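Local coordinates for transcription factor SPN1 (PDB 3NFQ), which regulates RNA polymerase II transcription, acting with partners such as SPT6 and possibly at both the TBP recruitment and post-recruitment steps of transcription, at residues D15-A29 with T71-W84. Sequence-based numbering, arbitrary orientation.
Sequences DEKILRLKDEMNIAA and TILDNNLLQSVRIW
In the all-helical central domain of SPN1, the long helix 10-42 packs knobs-into-holes along helix 77-85 and also touches the end of helix 69-74. Segments 15-29 and 77-84 run nearly parallel, 18° apart, with their axes 9.0 Å from each other. Leu77 is one knob, set among Ile18, Leu21, Lys22 and Met25. Met25, a selenomethionine, is the other, set among Leu77, Ser80, Val81 and Trp84. The Met25 chain bends at chi3 (77°), which lays Met25 CE over the face of the Trp84 indole, 3.6 Å from the centre of its six-membered ring. This is a CH-pi contact within a Met-aromatic pair. A leucine in place of Trp84 lacks the indole N-H and would probably leave Met25 O without this donor and the Met25 methyl without its aromatic face. At the turn between the two shorter helices, the extended Lys22 chain passes Ser80 OG and brings NZ to Asn75 O at 3.1 Å. Water 2 links the same NZ to Asn76 OD1. Water 4 joins Asn26 OD1 to Gln79 NE2. Trp84 NE1 donates to Met25 O at 2.9 Å, nearly straight and in the ring plane, while Ala29 N reaches that oxygen from the opposite face of its carbonyl plane.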
ATOM      1  N   ASP A  15       5.288 -10.306  14.903  1.00 36.51           N
ATOM      2  CA  ASP A  15       3.874  -9.951  14.742  1.00 38.05           C
ATOM      3  C   ASP A  15       3.539  -8.554  15.264  1.00 38.17           C
ATOM      4  O   ASP A  15       2.985  -7.731  14.544  1.00 37.80           O
ATOM      5  CB  ASP A  15       2.976 -10.968  15.425  1.00 38.28           C
ATOM      6  CG  ASP A  15       2.873 -12.240  14.663  1.00 43.00           C
ATOM      7  OD1 ASP A  15       3.605 -12.425  13.659  1.00 44.11           O
ATOM      8  OD2 ASP A  15       2.036 -13.076  15.066  1.00 48.48           O
ATOM      9  N   GLU A  16       3.904  -8.284  16.509  1.00 38.06           N
ATOM     10  CA  GLU A  16       3.635  -7.008  17.126  1.00 39.04           C
ATOM     11  C   GLU A  16       4.350  -5.870  16.407  1.00 37.33           C
ATOM     12  O   GLU A  16       3.847  -4.747  16.339  1.00 36.73           O
ATOM     13  CB  GLU A  16       4.001  -7.057  18.629  1.00 39.18           C
ATOM     14  CG  GLU A  16       4.634  -5.754  19.167  1.00 42.51           C
ATOM     15  CD  GLU A  16       5.206  -5.864  20.602  1.00 45.54           C
ATOM     16  OE1 GLU A  16       5.509  -7.005  21.089  1.00 52.57           O
ATOM     17  OE2 GLU A  16       5.381  -4.782  21.242  1.00 52.73           O
ATOM     18  N   LYS A  17       5.531  -6.146  15.890  1.00 35.92           N
ATOM     19  CA  LYS A  17       6.280  -5.137  15.163  1.00 35.25           C
ATOM     20  C   LYS A  17       5.575  -4.799  13.823  1.00 33.30           C
ATOM     21  O   LYS A  17       5.472  -3.627  13.465  1.00 32.78           O
ATOM     22  CB  LYS A  17       7.723  -5.605  14.969  1.00 37.20           C
ATOM     23  CG  LYS A  17       8.606  -4.676  14.146  1.00 40.12           C
ATOM     24  CD  LYS A  17       8.257  -4.714  12.642  1.00 46.06           C
ATOM     25  CE  LYS A  17       8.957  -3.617  11.776  1.00 44.01           C
ATOM     26  NZ  LYS A  17       8.717  -2.187  12.134  1.00 45.78           N
ATOM     27  N   ILE A  18       5.049  -5.814  13.133  1.00 31.30           N
ATOM     28  CA  ILE A  18       4.290  -5.598  11.876  1.00 29.72           C
ATOM     29  C   ILE A  18       2.932  -4.971  12.182  1.00 29.48           C
ATOM     30  O   ILE A  18       2.440  -4.151  11.424  1.00 28.37           O
ATOM     31  CB  ILE A  18       4.124  -6.889  11.037  1.00 28.46           C
ATOM     32  CG1 ILE A  18       5.271  -7.089  10.043  1.00 29.71           C
ATOM     33  CG2 ILE A  18       2.890  -6.821  10.155  1.00 26.62           C
ATOM     34  CD1 ILE A  18       6.682  -6.778  10.544  1.00 31.97           C
ATOM     35  N   LEU A  19       2.319  -5.358  13.300  1.00 29.18           N
ATOM     36  CA  LEU A  19       1.015  -4.784  13.667  1.00 28.58           C
ATOM     37  C   LEU A  19       1.061  -3.297  14.060  1.00 28.31           C
ATOM     38  O   LEU A  19       0.116  -2.550  13.770  1.00 28.47           O
ATOM     39  CB  LEU A  19       0.271  -5.681  14.691  1.00 29.05           C
ATOM     40  CG  LEU A  19      -0.142  -7.054  14.170  1.00 27.55           C
ATOM     41  CD1 LEU A  19      -0.378  -8.089  15.320  1.00 27.10           C
ATOM     42  CD2 LEU A  19      -1.326  -7.043  13.171  1.00 27.95           C
ATOM     43  N   ARG A  20       2.160  -2.868  14.681  1.00 27.49           N
ATOM     44  CA  ARG A  20       2.441  -1.477  14.958  1.00 28.40           C
ATOM     45  C   ARG A  20       2.712  -0.647  13.695  1.00 26.91           C
ATOM     46  O   ARG A  20       2.351   0.512  13.631  1.00 26.52           O
ATOM     47  CB  ARG A  20       3.672  -1.342  15.846  1.00 29.05           C
ATOM     48  CG  ARG A  20       3.395  -1.544  17.311  1.00 37.11           C
ATOM     49  CD  ARG A  20       4.590  -1.074  18.145  1.00 47.49           C
ATOM     50  NE  ARG A  20       4.664  -1.819  19.405  1.00 55.79           N
ATOM     51  CZ  ARG A  20       4.400  -1.312  20.613  1.00 59.79           C
ATOM     52  NH1 ARG A  20       4.045  -0.033  20.758  1.00 62.48           N
ATOM     53  NH2 ARG A  20       4.486  -2.094  21.685  1.00 60.94           N
ATOM     54  N   LEU A  21       3.368  -1.241  12.705  1.00 24.05           N
ATOM     55  CA  LEU A  21       3.542  -0.551  11.433  1.00 22.02           C
ATOM     56  C   LEU A  21       2.185  -0.418  10.742  1.00 20.93           C
ATOM     57  O   LEU A  21       1.838   0.618  10.205  1.00 20.49           O
ATOM     58  CB  LEU A  21       4.527  -1.331  10.565  1.00 21.93           C
ATOM     59  CG  LEU A  21       4.792  -0.733   9.192  1.00 21.47           C
ATOM     60  CD1 LEU A  21       5.473   0.626   9.328  1.00 21.92           C
ATOM     61  CD2 LEU A  21       5.633  -1.711   8.375  1.00 21.02           C
ATOM     62  N   LYS A  22       1.399  -1.462  10.826  1.00 20.38           N
ATOM     63  CA  LYS A  22       0.078  -1.455  10.247  1.00 21.33           C
ATOM     64  C   LYS A  22      -0.711  -0.267  10.809  1.00 22.47           C
ATOM     65  O   LYS A  22      -1.206   0.576  10.067  1.00 22.64           O
ATOM     66  CB  LYS A  22      -0.548  -2.794  10.538  1.00 21.25           C
ATOM     67  CG  LYS A  22      -1.897  -2.962  10.001  1.00 25.10           C
ATOM     68  CD  LYS A  22      -2.296  -4.437  10.146  1.00 28.41           C
ATOM     69  CE  LYS A  22      -3.736  -4.639   9.712  1.00 29.20           C
ATOM     70  NZ  LYS A  22      -4.169  -5.948  10.267  1.00 35.95           N
ATOM     71  N   ASP A  23      -0.739  -0.146  12.130  1.00 21.56           N
ATOM     72  CA  ASP A  23      -1.370   1.014  12.787  1.00 22.41           C
ATOM     73  C   ASP A  23      -0.757   2.331  12.411  1.00 21.01           C
ATOM     74  O   ASP A  23      -1.464   3.291  12.178  1.00 19.96           O
ATOM     75  CB  ASP A  23      -1.284   0.911  14.336  1.00 24.33           C
ATOM     76  CG  ASP A  23      -2.051  -0.298  14.926  1.00 30.28           C
ATOM     77  OD1 ASP A  23      -3.013  -0.804  14.303  1.00 35.66           O
ATOM     78  OD2 ASP A  23      -1.686  -0.711  16.081  1.00 39.37           O
ATOM     79  N   GLU A  24       0.573   2.430  12.400  1.00 20.08           N
ATOM     80  CA  GLU A  24       1.168   3.676  12.001  1.00 20.06           C
ATOM     81  C   GLU A  24       0.792   4.076  10.578  1.00 18.74           C
ATOM     82  O   GLU A  24       0.676   5.269  10.288  1.00 16.31           O
ATOM     83  CB  GLU A  24       2.689   3.594  12.023  1.00 20.83           C
ATOM     84  CG  GLU A  24       3.302   3.394  13.431  1.00 30.19           C
ATOM     85  CD  GLU A  24       3.328   4.693  14.241  1.00 38.55           C
ATOM     86  OE1 GLU A  24       3.433   5.774  13.612  1.00 40.40           O
ATOM     87  OE2 GLU A  24       3.244   4.632  15.501  1.00 43.25           O
HETATM   88  N   MSE A  25       0.725   3.091   9.676  1.00 17.12           N
HETATM   89  CA  MSE A  25       0.363   3.417   8.285  1.00 17.17           C
HETATM   90  C   MSE A  25      -1.040   3.936   8.228  1.00 14.86           C
HETATM   91  O   MSE A  25      -1.343   4.885   7.477  1.00 13.22           O
HETATM   92  CB  MSE A  25       0.539   2.159   7.400  1.00 15.50           C
HETATM   93  CG  MSE A  25       1.972   1.852   7.210  1.00 16.90           C
HETATM   94 SE   MSE A  25       2.078   0.270   5.948  1.00 27.40          SE
HETATM   95  CE  MSE A  25       1.706   1.297   4.285  1.00 15.20           C
ATOM     96  N   ASN A  26      -1.944   3.302   8.985  1.00 15.93           N
ATOM     97  CA  ASN A  26      -3.336   3.765   8.956  1.00 17.28           C
ATOM     98  C   ASN A  26      -3.480   5.158   9.559  1.00 16.61           C
ATOM     99  O   ASN A  26      -4.258   5.960   9.066  1.00 16.31           O
ATOM    100  CB  ASN A  26      -4.297   2.810   9.723  1.00 18.16           C
ATOM    101  CG  ASN A  26      -4.343   1.436   9.139  1.00 22.81           C
ATOM    102  OD1 ASN A  26      -4.756   0.455   9.821  1.00 26.04           O
ATOM    103  ND2 ASN A  26      -3.913   1.315   7.883  1.00 20.91           N
ATOM    104  N   ILE A  27      -2.744   5.423  10.635  1.00 16.78           N
ATOM    105  CA  ILE A  27      -2.802   6.757  11.272  1.00 17.09           C
ATOM    106  C   ILE A  27      -2.266   7.782  10.291  1.00 15.79           C
ATOM    107  O   ILE A  27      -2.827   8.842  10.092  1.00 16.49           O
ATOM    108  CB  ILE A  27      -1.957   6.792  12.566  1.00 17.01           C
ATOM    109  CG1 ILE A  27      -2.682   6.021  13.671  1.00 19.38           C
ATOM    110  CG2 ILE A  27      -1.682   8.271  12.974  1.00 18.10           C
ATOM    111  CD1 ILE A  27      -1.757   5.519  14.825  1.00 20.19           C
ATOM    112  N   ALA A  28      -1.170   7.470   9.624  1.00 15.62           N
ATOM    113  CA  ALA A  28      -0.660   8.437   8.630  1.00 14.50           C
ATOM    114  C   ALA A  28      -1.628   8.711   7.502  1.00 15.06           C
ATOM    115  O   ALA A  28      -1.800   9.859   7.049  1.00 13.84           O
ATOM    116  CB  ALA A  28       0.673   7.958   8.076  1.00 15.18           C
ATOM    117  N   ALA A  29      -2.312   7.664   7.030  1.00 14.62           N
ATOM    118  CA  ALA A  29      -3.233   7.851   5.943  1.00 14.34           C
ATOM    119  C   ALA A  29      -4.452   8.725   6.330  1.00 14.27           C
ATOM    120  O   ALA A  29      -4.924   9.577   5.527  1.00 14.96           O
ATOM    121  CB  ALA A  29      -3.676   6.510   5.439  1.00 14.10           C
ATOM    122  N   THR A  71       5.503 -12.791   8.168  1.00 26.59           N
ATOM    123  CA  THR A  71       4.843 -11.946   9.170  1.00 27.06           C
ATOM    124  C   THR A  71       3.958 -10.860   8.522  1.00 25.51           C
ATOM    125  O   THR A  71       2.843 -10.595   8.986  1.00 25.75           O
ATOM    126  CB  THR A  71       5.841 -11.177  10.054  1.00 27.26           C
ATOM    127  OG1 THR A  71       6.921 -12.039  10.478  1.00 34.22           O
ATOM    128  CG2 THR A  71       5.107 -10.606  11.263  1.00 27.00           C
ATOM    129  N   ILE A  72       4.499 -10.233   7.472  1.00 23.78           N
ATOM    130  CA  ILE A  72       3.773  -9.218   6.668  1.00 21.86           C
ATOM    131  C   ILE A  72       2.509  -9.848   6.148  1.00 21.92           C
ATOM    132  O   ILE A  72       1.413  -9.298   6.333  1.00 21.94           O
ATOM    133  CB  ILE A  72       4.650  -8.744   5.473  1.00 20.94           C
ATOM    134  CG1 ILE A  72       5.755  -7.879   6.020  1.00 20.00           C
ATOM    135  CG2 ILE A  72       3.810  -7.975   4.401  1.00 17.60           C
ATOM    136  CD1 ILE A  72       6.998  -7.744   5.098  1.00 23.11           C
ATOM    137  N   LEU A  73       2.641 -11.002   5.516  1.00 22.24           N
ATOM    138  CA  LEU A  73       1.455 -11.629   4.895  1.00 24.54           C
ATOM    139  C   LEU A  73       0.479 -12.171   5.931  1.00 26.72           C
ATOM    140  O   LEU A  73      -0.750 -12.055   5.780  1.00 27.62           O
ATOM    141  CB  LEU A  73       1.878 -12.738   3.905  1.00 25.52           C
ATOM    142  CG  LEU A  73       2.577 -12.210   2.650  1.00 23.63           C
ATOM    143  CD1 LEU A  73       3.133 -13.348   1.808  1.00 28.58           C
ATOM    144  CD2 LEU A  73       1.679 -11.349   1.768  1.00 24.40           C
ATOM    145  N   ASP A  74       0.998 -12.789   6.981  1.00 28.52           N
ATOM    146  CA  ASP A  74       0.119 -13.362   8.017  1.00 30.04           C
ATOM    147  C   ASP A  74      -0.644 -12.322   8.823  1.00 29.77           C
ATOM    148  O   ASP A  74      -1.751 -12.607   9.262  1.00 31.73           O
ATOM    149  CB  ASP A  74       0.904 -14.265   8.955  1.00 30.99           C
ATOM    150  CG  ASP A  74       1.357 -15.551   8.288  1.00 34.61           C
ATOM    151  OD1 ASP A  74       0.799 -15.951   7.234  1.00 35.58           O
ATOM    152  OD2 ASP A  74       2.307 -16.153   8.822  1.00 41.12           O
ATOM    153  N   ASN A  75      -0.085 -11.126   9.020  1.00 28.58           N
ATOM    154  CA  ASN A  75      -0.761 -10.060   9.784  1.00 26.23           C
ATOM    155  C   ASN A  75      -1.546  -9.017   8.977  1.00 26.09           C
ATOM    156  O   ASN A  75      -1.881  -7.961   9.509  1.00 25.11           O
ATOM    157  CB  ASN A  75       0.252  -9.377  10.679  1.00 26.31           C
ATOM    158  CG  ASN A  75       0.782 -10.331  11.726  1.00 29.16           C
ATOM    159  OD1 ASN A  75       1.861 -10.917  11.569  1.00 30.74           O
ATOM    160  ND2 ASN A  75      -0.033 -10.591  12.727  1.00 23.81           N
ATOM    161  N   ASN A  76      -1.795  -9.306   7.696  1.00 24.33           N
ATOM    162  CA  ASN A  76      -2.599  -8.463   6.826  1.00 23.60           C
ATOM    163  C   ASN A  76      -2.060  -7.037   6.740  1.00 20.81           C
ATOM    164  O   ASN A  76      -2.827  -6.077   6.643  1.00 20.89           O
ATOM    165  CB  ASN A  76      -4.069  -8.458   7.316  1.00 23.45           C
ATOM    166  CG  ASN A  76      -5.073  -8.068   6.230  1.00 26.68           C
ATOM    167  OD1 ASN A  76      -6.230  -7.734   6.536  1.00 28.41           O
ATOM    168  ND2 ASN A  76      -4.664  -8.139   4.973  1.00 22.14           N
ATOM    169  N   LEU A  77      -0.740  -6.873   6.769  1.00 19.76           N
ATOM    170  CA  LEU A  77      -0.176  -5.579   6.500  1.00 19.89           C
ATOM    171  C   LEU A  77      -0.571  -5.051   5.103  1.00 18.56           C
ATOM    172  O   LEU A  77      -0.666  -3.847   4.875  1.00 18.97           O
ATOM    173  CB  LEU A  77       1.334  -5.641   6.637  1.00 19.37           C
ATOM    174  CG  LEU A  77       2.104  -4.313   6.549  1.00 21.72           C
ATOM    175  CD1 LEU A  77       1.737  -3.328   7.652  1.00 20.74           C
ATOM    176  CD2 LEU A  77       3.641  -4.556   6.555  1.00 22.61           C
ATOM    177  N   LEU A  78      -0.825  -5.944   4.164  1.00 17.06           N
ATOM    178  CA  LEU A  78      -1.259  -5.485   2.819  1.00 16.50           C
ATOM    179  C   LEU A  78      -2.543  -4.662   2.842  1.00 14.52           C
ATOM    180  O   LEU A  78      -2.829  -3.893   1.955  1.00 14.37           O
ATOM    181  CB  LEU A  78      -1.355  -6.678   1.887  1.00 15.06           C
ATOM    182  CG  LEU A  78      -0.065  -7.381   1.501  1.00 18.73           C
ATOM    183  CD1 LEU A  78      -0.329  -8.508   0.435  1.00 18.95           C
ATOM    184  CD2 LEU A  78       0.893  -6.326   0.987  1.00 17.31           C
ATOM    185  N   GLN A  79      -3.315  -4.794   3.909  1.00 16.50           N
ATOM    186  CA  GLN A  79      -4.499  -3.943   4.051  1.00 15.59           C
ATOM    187  C   GLN A  79      -4.116  -2.485   4.126  1.00 15.67           C
ATOM    188  O   GLN A  79      -4.754  -1.622   3.553  1.00 15.22           O
ATOM    189  CB  GLN A  79      -5.268  -4.297   5.332  1.00 15.73           C
ATOM    190  CG  GLN A  79      -6.712  -3.741   5.232  1.00 19.60           C
ATOM    191  CD  GLN A  79      -7.494  -4.069   6.480  1.00 24.64           C
ATOM    192  OE1 GLN A  79      -8.603  -4.619   6.411  1.00 28.10           O
ATOM    193  NE2 GLN A  79      -6.899  -3.782   7.621  1.00 22.40           N
ATOM    194  N   SER A  80      -3.130  -2.197   4.949  1.00 15.55           N
ATOM    195  CA  SER A  80      -2.624  -0.831   5.056  1.00 16.46           C
ATOM    196  C   SER A  80      -1.949  -0.343   3.769  1.00 15.21           C
ATOM    197  O   SER A  80      -2.065   0.817   3.452  1.00 13.65           O
ATOM    198  CB  SER A  80      -1.625  -0.726   6.192  1.00 17.05           C
ATOM    199  OG  SER A  80      -2.257  -0.938   7.457  1.00 19.78           O
ATOM    200  N   VAL A  81      -1.233  -1.225   3.074  1.00 14.13           N
ATOM    201  CA  VAL A  81      -0.665  -0.888   1.740  1.00 13.85           C
ATOM    202  C   VAL A  81      -1.765  -0.546   0.791  1.00 12.52           C
ATOM    203  O   VAL A  81      -1.719   0.450   0.070  1.00 12.98           O
ATOM    204  CB  VAL A  81       0.196  -2.048   1.176  1.00 13.96           C
ATOM    205  CG1 VAL A  81       0.660  -1.757  -0.299  1.00 13.46           C
ATOM    206  CG2 VAL A  81       1.362  -2.306   2.118  1.00 12.77           C
ATOM    207  N   ARG A  82      -2.833  -1.328   0.835  1.00 13.29           N
ATOM    208  CA  ARG A  82      -3.938  -1.056  -0.019  1.00 12.29           C
ATOM    209  C   ARG A  82      -4.562   0.276   0.290  1.00 12.55           C
ATOM    210  O   ARG A  82      -4.977   0.996  -0.623  1.00 12.27           O
ATOM    211  CB  ARG A  82      -4.978  -2.153   0.224  1.00 12.67           C
ATOM    212  CG  ARG A  82      -6.243  -1.931  -0.525  1.00 15.21           C
ATOM    213  CD  ARG A  82      -7.326  -2.519   0.356  1.00 28.79           C
ATOM    214  NE  ARG A  82      -8.071  -1.483   0.945  1.00 27.86           N
ATOM    215  CZ  ARG A  82      -8.860  -1.532   2.017  1.00 27.87           C
ATOM    216  NH1 ARG A  82      -9.055  -2.593   2.799  1.00 24.58           N
ATOM    217  NH2 ARG A  82      -9.458  -0.397   2.305  1.00 27.59           N
ATOM    218  N   ILE A  83      -4.670   0.614   1.577  1.00 12.24           N
ATOM    219  CA  ILE A  83      -5.255   1.942   1.934  1.00 12.92           C
ATOM    220  C   ILE A  83      -4.406   3.112   1.381  1.00 12.89           C
ATOM    221  O   ILE A  83      -4.935   4.131   0.919  1.00 12.01           O
ATOM    222  CB  ILE A  83      -5.374   2.062   3.474  1.00 15.00           C
ATOM    223  CG1 ILE A  83      -6.562   1.215   3.924  1.00 15.85           C
ATOM    224  CG2 ILE A  83      -5.687   3.518   3.923  1.00 16.07           C
ATOM    225  CD1 ILE A  83      -6.507   0.910   5.454  1.00 21.75           C
ATOM    226  N   TRP A  84      -3.077   2.984   1.448  1.00 12.28           N
ATOM    227  CA  TRP A  84      -2.239   3.995   0.796  1.00 12.38           C
ATOM    228  C   TRP A  84      -2.457   4.124  -0.713  1.00 12.71           C
ATOM    229  O   TRP A  84      -2.435   5.227  -1.239  1.00 13.36           O
ATOM    230  CB  TRP A  84      -0.748   3.763   1.104  1.00 12.69           C
ATOM    231  CG  TRP A  84      -0.377   4.131   2.479  1.00 13.99           C
ATOM    232  CD1 TRP A  84      -1.191   4.185   3.574  1.00 15.14           C
ATOM    233  CD2 TRP A  84       0.925   4.467   2.926  1.00 12.59           C
ATOM    234  NE1 TRP A  84      -0.459   4.507   4.689  1.00 13.32           N
ATOM    235  CE2 TRP A  84       0.838   4.714   4.313  1.00 17.29           C
ATOM    236  CE3 TRP A  84       2.160   4.609   2.289  1.00 15.50           C
ATOM    237  CZ2 TRP A  84       1.910   5.091   5.062  1.00 12.84           C
ATOM    238  CZ3 TRP A  84       3.267   4.966   3.057  1.00 12.74           C
ATOM    239  CH2 TRP A  84       3.142   5.205   4.419  1.00 14.83           C
TER
HETATM  240  O   HOH W   1       5.505 -13.980  12.660  1.00 43.87           O
HETATM  241  O   HOH W   2      -6.746  -7.295   9.512  1.00 42.85           O
HETATM  242  O   HOH W   3      -2.718   2.585   5.753  1.00 23.17           O
HETATM  243  O   HOH W   4      -4.959  -1.967   8.197  1.00 32.25           O